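Long-range contacts in argonaute (Methanocaldococcus jannaschii, PDB 5G5S), which cuts single-stranded DNA targets under the direction of short DNA guides and may defend the cell against invading genetic elements: residues Leu363-Ile368 against Phe407-Ile412; Asn172-Leu177 against Asn441-Ile446. One frame throughout, in Å; residues are numbered along the deposited sequence.

From the N terminus, the chain first passes Asn-172-Leu-177, in the PAZ domain, where a helix ends and the next one begins. It then runs on into the Mid domain and lays down strand 357-365, whose end forms one half of contact 1. Some forty residues later strand 397-407 pairs with it and closes that short loop. The chain next reaches helix 442-452, whose N-terminal part packs on Asn-172-Leu-177 in contact 2. The loop of contact 1 thus lies wholly within the much longer loop of contact 2. Contact 1 is internal to the Mid domain, while contact 2 ties PAZ to Mid. Tyr-444 joins the two through Asp-365.

Contact 1: Leu363-Ile368 against Phe407-Ile412; sequences LIDEEI and FSTDDI
Strand 357-365, helix 372-390 and the parallel edge strand 397-407 form a beta-alpha-beta crossover in the Rossmann-like Mid domain, and this contact is the C-terminal end of the strand pairing. Asp-365 and Phe-407 form a parallel bridge, and Phe-407 uses both of its backbone polar groups. Phe-407 N donates to Ile-364 O at 3.1 Å. Phe-407 O accepts from Glu-366 N at 2.8 Å, in a straighter bond with an N-H...O angle of 161°. Together these bonds straddle Asp-365. The two side chains of the bridge lie on the same face of the sheet and cross at about a right angle. The Phe-407 ring takes chi1 75°, with CG between its own N and carbonyl carbon. This swings the ring back over the neighbouring strand. Asp-365 CA then sits over one face of the Phe-407 ring, 4.1 Å from the centroid, as a CH-pi contact. Leu-363 O lies at the ring edge, and Leu-363 CB packs on Phe-407 CD1 at 3.8 Å. Ile-432 of strand 428-434, on the far side of strand 357-365, also touches this ring. Asp-365 OD1 accepts from Glu-367 N, an Asx turn that bends the chain as the strand ends. OD2 of the buried Asp-365 is hydrogen-bonded to Tyr-444 OH in helix 442-452, and also passes Thr-409 CG2. Nearer the solvent, the extended Glu-366 side chain runs beside Phe-407 and Ser-408, where strand 397-407 gives way to the loop before helix 412-420. Glu-366 CG lies 3.4 Å from Phe-407 O, and Glu-366 OE2 3.6 Å from Ser-408 CB.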
ATOM      1  N   LEU A 363      24.765  16.890  -3.027  1.00 89.82           N
ATOM      2  CA  LEU A 363      23.830  18.009  -2.963  1.00 90.40           C
ATOM      3  C   LEU A 363      23.478  18.390  -1.523  1.00 95.00           C
ATOM      4  O   LEU A 363      22.801  17.638  -0.825  1.00 91.68           O
ATOM      5  CB  LEU A 363      22.579  17.705  -3.823  1.00 88.03           C
ATOM      6  CG  LEU A 363      22.861  17.451  -5.317  1.00 93.18           C
ATOM      7  CD1 LEU A 363      21.749  16.704  -5.966  1.00 90.42           C
ATOM      8  CD2 LEU A 363      23.135  18.745  -6.070  1.00 99.99           C
ATOM      9  N   ILE A 364      23.990  19.552  -1.074  1.00 96.36           N
ATOM     10  CA  ILE A 364      23.798  20.086   0.281  1.00 97.11           C
ATOM     11  C   ILE A 364      22.798  21.244   0.240  1.00102.74           C
ATOM     12  O   ILE A 364      22.967  22.170  -0.555  1.00105.30           O
ATOM     13  CB  ILE A 364      25.145  20.526   0.948  1.00103.53           C
ATOM     14  CG1 ILE A 364      26.323  19.570   0.642  1.00103.05           C
ATOM     15  CG2 ILE A 364      24.983  20.733   2.459  1.00105.08           C
ATOM     16  CD1 ILE A 364      27.277  20.076  -0.406  1.00107.65           C
ATOM     17  N   ASP A 365      21.771  21.195   1.109  1.00 98.07           N
ATOM     18  CA  ASP A 365      20.742  22.232   1.231  1.00100.09           C
ATOM     19  C   ASP A 365      21.407  23.520   1.732  1.00108.84           C
ATOM     20  O   ASP A 365      22.189  23.461   2.685  1.00109.51           O
ATOM     21  CB  ASP A 365      19.642  21.771   2.206  1.00100.15           C
ATOM     22  CG  ASP A 365      18.383  22.613   2.185  1.00113.10           C
ATOM     23  OD1 ASP A 365      18.392  23.706   2.780  1.00117.50           O
ATOM     24  OD2 ASP A 365      17.376  22.154   1.616  1.00118.47           O
ATOM     25  N   GLU A 366      21.134  24.667   1.061  1.00108.25           N
ATOM     26  CA  GLU A 366      21.683  25.999   1.379  1.00113.01           C
ATOM     27  C   GLU A 366      21.545  26.376   2.855  1.00119.57           C
ATOM     28  O   GLU A 366      22.476  26.940   3.428  1.00122.83           O
ATOM     29  CB  GLU A 366      21.017  27.082   0.515  1.00117.33           C
ATOM     30  CG  GLU A 366      21.649  27.272  -0.852  1.00127.24           C
ATOM     31  CD  GLU A 366      21.058  28.399  -1.680  1.00149.20           C
ATOM     32  OE1 GLU A 366      20.905  29.522  -1.147  1.00149.52           O
ATOM     33  OE2 GLU A 366      20.789  28.168  -2.881  1.00139.58           O
ATOM     34  N   GLU A 367      20.389  26.047   3.465  1.00115.01           N
ATOM     35  CA  GLU A 367      20.039  26.333   4.859  1.00116.97           C
ATOM     36  C   GLU A 367      20.941  25.668   5.912  1.00120.41           C
ATOM     37  O   GLU A 367      20.935  26.102   7.066  1.00123.05           O
ATOM     38  CB  GLU A 367      18.553  26.024   5.127  1.00116.88           C
ATOM     39  CG  GLU A 367      17.586  26.898   4.340  1.00130.48           C
ATOM     40  CD  GLU A 367      16.271  27.205   5.033  1.00154.68           C
ATOM     41  OE1 GLU A 367      15.544  26.252   5.396  1.00131.28           O
ATOM     42  OE2 GLU A 367      15.959  28.408   5.195  1.00158.58           O
ATOM     43  N   ILE A 368      21.718  24.636   5.521  1.00113.80           N
ATOM     44  CA  ILE A 368      22.629  23.924   6.431  1.00113.24           C
ATOM     45  C   ILE A 368      24.137  24.121   6.112  1.00119.29           C
ATOM     46  O   ILE A 368      24.977  23.373   6.623  1.00117.74           O
ATOM     47  CB  ILE A 368      22.216  22.438   6.667  1.00111.64           C
ATOM     48  CG1 ILE A 368      22.098  21.645   5.340  1.00108.05           C
ATOM     49  CG2 ILE A 368      20.928  22.353   7.503  1.00112.93           C
ATOM     50  CD1 ILE A 368      22.264  20.149   5.446  1.00108.53           C
ATOM     51  N   PHE A 407      22.008  23.759  -3.042  1.00100.68           N
ATOM     52  CA  PHE A 407      20.678  23.938  -3.623  1.00 99.24           C
ATOM     53  C   PHE A 407      19.688  24.530  -2.608  1.00104.55           C
ATOM     54  O   PHE A 407      19.904  24.439  -1.395  1.00103.99           O
ATOM     55  CB  PHE A 407      20.141  22.602  -4.203  1.00 96.08           C
ATOM     56  CG  PHE A 407      19.661  21.581  -3.191  1.00 92.46           C
ATOM     57  CD1 PHE A 407      20.535  20.645  -2.655  1.00 91.47           C
ATOM     58  CD2 PHE A 407      18.330  21.551  -2.786  1.00 93.84           C
ATOM     59  CE1 PHE A 407      20.091  19.704  -1.720  1.00 90.92           C
ATOM     60  CE2 PHE A 407      17.891  20.622  -1.835  1.00 91.06           C
ATOM     61  CZ  PHE A 407      18.773  19.702  -1.312  1.00 87.55           C
ATOM     62  N   SER A 408      18.578  25.086  -3.118  1.00102.22           N
ATOM     63  CA  SER A 408      17.481  25.629  -2.316  1.00102.77           C
ATOM     64  C   SER A 408      16.183  24.896  -2.701  1.00104.30           C
ATOM     65  O   SER A 408      15.984  24.593  -3.880  1.00103.50           O
ATOM     66  CB  SER A 408      17.337  27.128  -2.561  1.00109.79           C
ATOM     67  OG  SER A 408      16.239  27.678  -1.852  1.00116.12           O
ATOM     68  N   THR A 409      15.305  24.614  -1.714  1.00 99.40           N
ATOM     69  CA  THR A 409      14.024  23.932  -1.966  1.00 96.78           C
ATOM     70  C   THR A 409      13.039  24.849  -2.676  1.00105.11           C
ATOM     71  O   THR A 409      12.106  24.367  -3.327  1.00102.78           O
ATOM     72  CB  THR A 409      13.438  23.316  -0.696  1.00 99.84           C
ATOM     73  OG1 THR A 409      13.318  24.315   0.321  1.00101.52           O
ATOM     74  CG2 THR A 409      14.223  22.101  -0.215  1.00 92.02           C
ATOM     75  N   ASP A 410      13.275  26.173  -2.572  1.00107.59           N
ATOM     76  CA  ASP A 410      12.496  27.225  -3.218  1.00112.12           C
ATOM     77  C   ASP A 410      12.760  27.255  -4.731  1.00117.80           C
ATOM     78  O   ASP A 410      11.875  27.671  -5.483  1.00119.48           O
ATOM     79  CB  ASP A 410      12.796  28.591  -2.575  1.00119.09           C
ATOM     80  CG  ASP A 410      12.116  28.858  -1.238  1.00129.44           C
ATOM     81  OD1 ASP A 410      11.377  27.967  -0.751  1.00125.03           O
ATOM     82  OD2 ASP A 410      12.303  29.969  -0.691  1.00142.46           O
ATOM     83  N   ASP A 411      13.964  26.818  -5.177  1.00113.99           N
ATOM     84  CA  ASP A 411      14.309  26.742  -6.601  1.00115.17           C
ATOM     85  C   ASP A 411      14.975  25.414  -7.019  1.00115.69           C
ATOM     86  O   ASP A 411      16.190  25.353  -7.235  1.00115.91           O
ATOM     87  CB  ASP A 411      15.013  28.016  -7.138  1.00122.58           C
ATOM     88  CG  ASP A 411      16.509  28.131  -6.880  1.00135.53           C
ATOM     89  OD1 ASP A 411      16.910  28.124  -5.699  1.00136.67           O
ATOM     90  OD2 ASP A 411      17.277  28.224  -7.865  1.00141.01           O
ATOM     91  N   ILE A 412      14.154  24.340  -7.116  1.00108.74           N
ATOM     92  CA  ILE A 412      14.610  23.008  -7.544  1.00104.46           C
ATOM     93  C   ILE A 412      15.043  23.084  -9.018  1.00110.43           C
ATOM     94  O   ILE A 412      16.121  22.590  -9.357  1.00109.11           O
ATOM     95  CB  ILE A 412      13.556  21.879  -7.259  1.00103.29           C
ATOM     96  CG1 ILE A 412      13.261  21.693  -5.738  1.00101.60           C
ATOM     97  CG2 ILE A 412      13.933  20.544  -7.917  1.00100.56           C
ATOM     98  CD1 ILE A 412      14.455  21.251  -4.796  1.00102.60           C
TER

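Contact 2: Asn172-Leu177 against Asn441-Ile446; sequences NRDKAL and NDYYEI
A small interface between the PAZ and Mid domains forms here: the start of helix 175-179 packs against the N-terminal part of helix 442-452. Leu-177 and Tyr-443 carry about half of the buried surface. Their side chains cross at about a right angle. Leu-177 CD2 stands over the centre of the Tyr-443 ring, 3.8 Å from the centroid and 13° off the ring normal, a CH-pi contact. Leu-177 CD1 reaches over the outer end of the same ring, 3.5 Å from Tyr-443 CZ. Leu-177 CD2 also touches Asp-442 CB at 3.8 Å, so the leucine fork spans two successive residues of the Mid helix. Beside it, Ala-176 CB rests on Ile-446 CD1 at 3.9 Å. Asp-174 arrives at the edge of the tyrosine, where Asp-174 OD2 lies near the ring plane, 3.6 Å from Tyr-443 OH. The carboxylate and ring planes are turned 67° apart. The chi1 of -157° turns the Asp-174 carboxylate toward the start of its helix, where OD1 caps Ala-176 N with its anti lone pair. On the PAZ side a Schellman motif, with Asn-172 at positive phi, ends helix 167-170. Two residues further on, Asp-174 is the N-cap of helix 175-179. No hydrogen bond joins the two segments. PAZ and Mid separate when guide DNA binds, so this contact would be expected to change then, as part of a movable PAZ-Mid interface.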
ATOM      1  N   ASN A 172       1.408  25.170  -2.036  1.00 82.11           N
ATOM      2  CA  ASN A 172       2.086  26.458  -2.247  1.00 83.27           C
ATOM      3  C   ASN A 172       2.043  26.944  -3.700  1.00 88.51           C
ATOM      4  O   ASN A 172       3.005  27.535  -4.191  1.00 89.07           O
ATOM      5  CB  ASN A 172       3.519  26.422  -1.677  1.00 85.68           C
ATOM      6  CG  ASN A 172       3.575  26.373  -0.163  1.00104.92           C
ATOM      7  OD1 ASN A 172       3.022  27.237   0.549  1.00 96.52           O
ATOM      8  ND2 ASN A 172       4.273  25.370   0.361  1.00 92.02           N
ATOM      9  N   ARG A 173       0.906  26.691  -4.378  1.00 85.92           N
ATOM     10  CA  ARG A 173       0.657  27.024  -5.776  1.00 88.24           C
ATOM     11  C   ARG A 173       1.805  26.591  -6.724  1.00 94.06           C
ATOM     12  O   ARG A 173       2.232  27.362  -7.591  1.00 97.21           O
ATOM     13  CB  ARG A 173       0.221  28.490  -5.947  1.00 90.94           C
ATOM     14  CG  ARG A 173      -1.114  28.801  -5.267  1.00100.79           C
ATOM     15  CD  ARG A 173      -1.693  30.125  -5.703  1.00112.08           C
ATOM     16  NE  ARG A 173      -3.091  30.267  -5.296  1.00116.27           N
ATOM     17  CZ  ARG A 173      -3.897  31.247  -5.695  1.00130.74           C
ATOM     18  NH1 ARG A 173      -3.451  32.190  -6.518  1.00119.08           N
ATOM     19  NH2 ARG A 173      -5.155  31.290  -5.280  1.00115.60           N
ATOM     20  N   ASP A 174       2.266  25.321  -6.564  1.00 87.98           N
ATOM     21  CA  ASP A 174       3.348  24.689  -7.328  1.00 88.11           C
ATOM     22  C   ASP A 174       2.852  23.373  -7.949  1.00 93.71           C
ATOM     23  O   ASP A 174       2.477  22.457  -7.212  1.00 92.50           O
ATOM     24  CB  ASP A 174       4.553  24.420  -6.398  1.00 87.18           C
ATOM     25  CG  ASP A 174       5.907  24.277  -7.079  1.00 95.48           C
ATOM     26  OD1 ASP A 174       6.016  23.469  -8.035  1.00 96.21           O
ATOM     27  OD2 ASP A 174       6.876  24.921  -6.612  1.00 99.06           O
ATOM     28  N   LYS A 175       2.869  23.270  -9.299  1.00 92.88           N
ATOM     29  CA  LYS A 175       2.426  22.081 -10.047  1.00 94.72           C
ATOM     30  C   LYS A 175       3.217  20.817  -9.690  1.00 97.10           C
ATOM     31  O   LYS A 175       2.662  19.715  -9.713  1.00 97.21           O
ATOM     32  CB  LYS A 175       2.479  22.335 -11.562  1.00101.73           C
ATOM     33  N   ALA A 176       4.512  20.985  -9.358  1.00 92.03           N
ATOM     34  CA  ALA A 176       5.402  19.892  -8.960  1.00 90.38           C
ATOM     35  C   ALA A 176       4.975  19.298  -7.607  1.00 91.29           C
ATOM     36  O   ALA A 176       4.863  18.079  -7.512  1.00 91.53           O
ATOM     37  CB  ALA A 176       6.839  20.375  -8.903  1.00 89.97           C
ATOM     38  N   LEU A 177       4.677  20.153  -6.591  1.00 85.01           N
ATOM     39  CA  LEU A 177       4.231  19.711  -5.263  1.00 82.65           C
ATOM     40  C   LEU A 177       2.920  18.959  -5.348  1.00 85.49           C
ATOM     41  O   LEU A 177       2.702  18.041  -4.561  1.00 85.49           O
ATOM     42  CB  LEU A 177       4.082  20.877  -4.265  1.00 81.26           C
ATOM     43  CG  LEU A 177       5.329  21.414  -3.547  1.00 85.71           C
ATOM     44  CD1 LEU A 177       4.924  22.244  -2.351  1.00 85.01           C
ATOM     45  CD2 LEU A 177       6.259  20.293  -3.062  1.00 88.31           C
ATOM     46  N   ASN A 441       9.254  18.991   2.781  1.00 88.90           N
ATOM     47  CA  ASN A 441      10.111  17.807   2.558  1.00 84.14           C
ATOM     48  C   ASN A 441       9.841  17.155   1.186  1.00 84.02           C
ATOM     49  O   ASN A 441      10.708  16.472   0.650  1.00 80.91           O
ATOM     50  CB  ASN A 441       9.929  16.768   3.673  1.00 81.85           C
ATOM     51  CG  ASN A 441      10.778  16.979   4.904  1.00109.06           C
ATOM     52  OD1 ASN A 441      11.890  17.530   4.857  1.00100.82           O
ATOM     53  ND2 ASN A 441      10.289  16.486   6.037  1.00103.77           N
ATOM     54  N   ASP A 442       8.640  17.393   0.617  1.00 80.92           N
ATOM     55  CA  ASP A 442       8.230  16.923  -0.703  1.00 78.46           C
ATOM     56  C   ASP A 442       9.087  17.530  -1.822  1.00 80.70           C
ATOM     57  O   ASP A 442       9.198  16.920  -2.885  1.00 78.17           O
ATOM     58  CB  ASP A 442       6.730  17.172  -0.933  1.00 82.36           C
ATOM     59  CG  ASP A 442       5.820  16.176  -0.221  1.00 93.34           C
ATOM     60  OD1 ASP A 442       6.221  14.992  -0.078  1.00 90.75           O
ATOM     61  OD2 ASP A 442       4.696  16.568   0.158  1.00101.97           O
ATOM     62  N   TYR A 443       9.722  18.708  -1.569  1.00 79.12           N
ATOM     63  CA  TYR A 443      10.629  19.359  -2.516  1.00 79.84           C
ATOM     64  C   TYR A 443      11.878  18.497  -2.723  1.00 81.87           C
ATOM     65  O   TYR A 443      12.430  18.485  -3.819  1.00 81.79           O
ATOM     66  CB  TYR A 443      11.007  20.782  -2.065  1.00 84.98           C
ATOM     67  CG  TYR A 443       9.943  21.837  -2.305  1.00 90.15           C
ATOM     68  CD1 TYR A 443       9.535  22.165  -3.596  1.00 93.17           C
ATOM     69  CD2 TYR A 443       9.406  22.566  -1.247  1.00 93.90           C
ATOM     70  CE1 TYR A 443       8.573  23.149  -3.823  1.00 98.70           C
ATOM     71  CE2 TYR A 443       8.455  23.564  -1.463  1.00 99.12           C
ATOM     72  CZ  TYR A 443       8.044  23.857  -2.754  1.00109.72           C
ATOM     73  OH  TYR A 443       7.104  24.842  -2.970  1.00116.34           O
ATOM     74  N   TYR A 444      12.289  17.734  -1.687  1.00 77.83           N
ATOM     75  CA  TYR A 444      13.410  16.791  -1.768  1.00 75.28           C
ATOM     76  C   TYR A 444      13.050  15.624  -2.681  1.00 76.04           C
ATOM     77  O   TYR A 444      13.908  15.137  -3.418  1.00 74.03           O
ATOM     78  CB  TYR A 444      13.830  16.285  -0.376  1.00 75.21           C
ATOM     79  CG  TYR A 444      14.460  17.340   0.516  1.00 78.86           C
ATOM     80  CD1 TYR A 444      15.567  18.073   0.091  1.00 82.92           C
ATOM     81  CD2 TYR A 444      14.006  17.541   1.816  1.00 80.18           C
ATOM     82  CE1 TYR A 444      16.159  19.033   0.915  1.00 87.10           C
ATOM     83  CE2 TYR A 444      14.609  18.473   2.659  1.00 83.65           C
ATOM     84  CZ  TYR A 444      15.675  19.228   2.198  1.00 91.90           C
ATOM     85  OH  TYR A 444      16.268  20.150   3.017  1.00 93.94           O
ATOM     86  N   GLU A 445      11.767  15.203  -2.657  1.00 73.15           N
ATOM     87  CA  GLU A 445      11.225  14.142  -3.516  1.00 70.86           C
ATOM     88  C   GLU A 445      11.116  14.669  -4.962  1.00 76.89           C
ATOM     89  O   GLU A 445      11.332  13.910  -5.911  1.00 74.98           O
ATOM     90  CB  GLU A 445       9.853  13.658  -2.999  1.00 71.47           C
ATOM     91  CG  GLU A 445       9.888  12.912  -1.669  1.00 77.09           C
ATOM     92  CD  GLU A 445      10.690  11.625  -1.653  1.00 92.30           C
ATOM     93  OE1 GLU A 445      10.573  10.825  -2.611  1.00 84.27           O
ATOM     94  OE2 GLU A 445      11.449  11.424  -0.678  1.00 91.51           O
ATOM     95  N   ILE A 446      10.802  15.983  -5.116  1.00 76.85           N
ATOM     96  CA  ILE A 446      10.751  16.671  -6.417  1.00 79.62           C
ATOM     97  C   ILE A 446      12.151  16.648  -7.023  1.00 82.65           C
ATOM     98  O   ILE A 446      12.291  16.343  -8.205  1.00 82.51           O
ATOM     99  CB  ILE A 446      10.144  18.114  -6.315  1.00 86.86           C
ATOM    100  CG1 ILE A 446       8.627  18.078  -6.035  1.00 88.06           C
ATOM    101  CG2 ILE A 446      10.459  19.001  -7.535  1.00 90.87           C
ATOM    102  CD1 ILE A 446       7.812  17.174  -6.982  1.00100.62           C
TER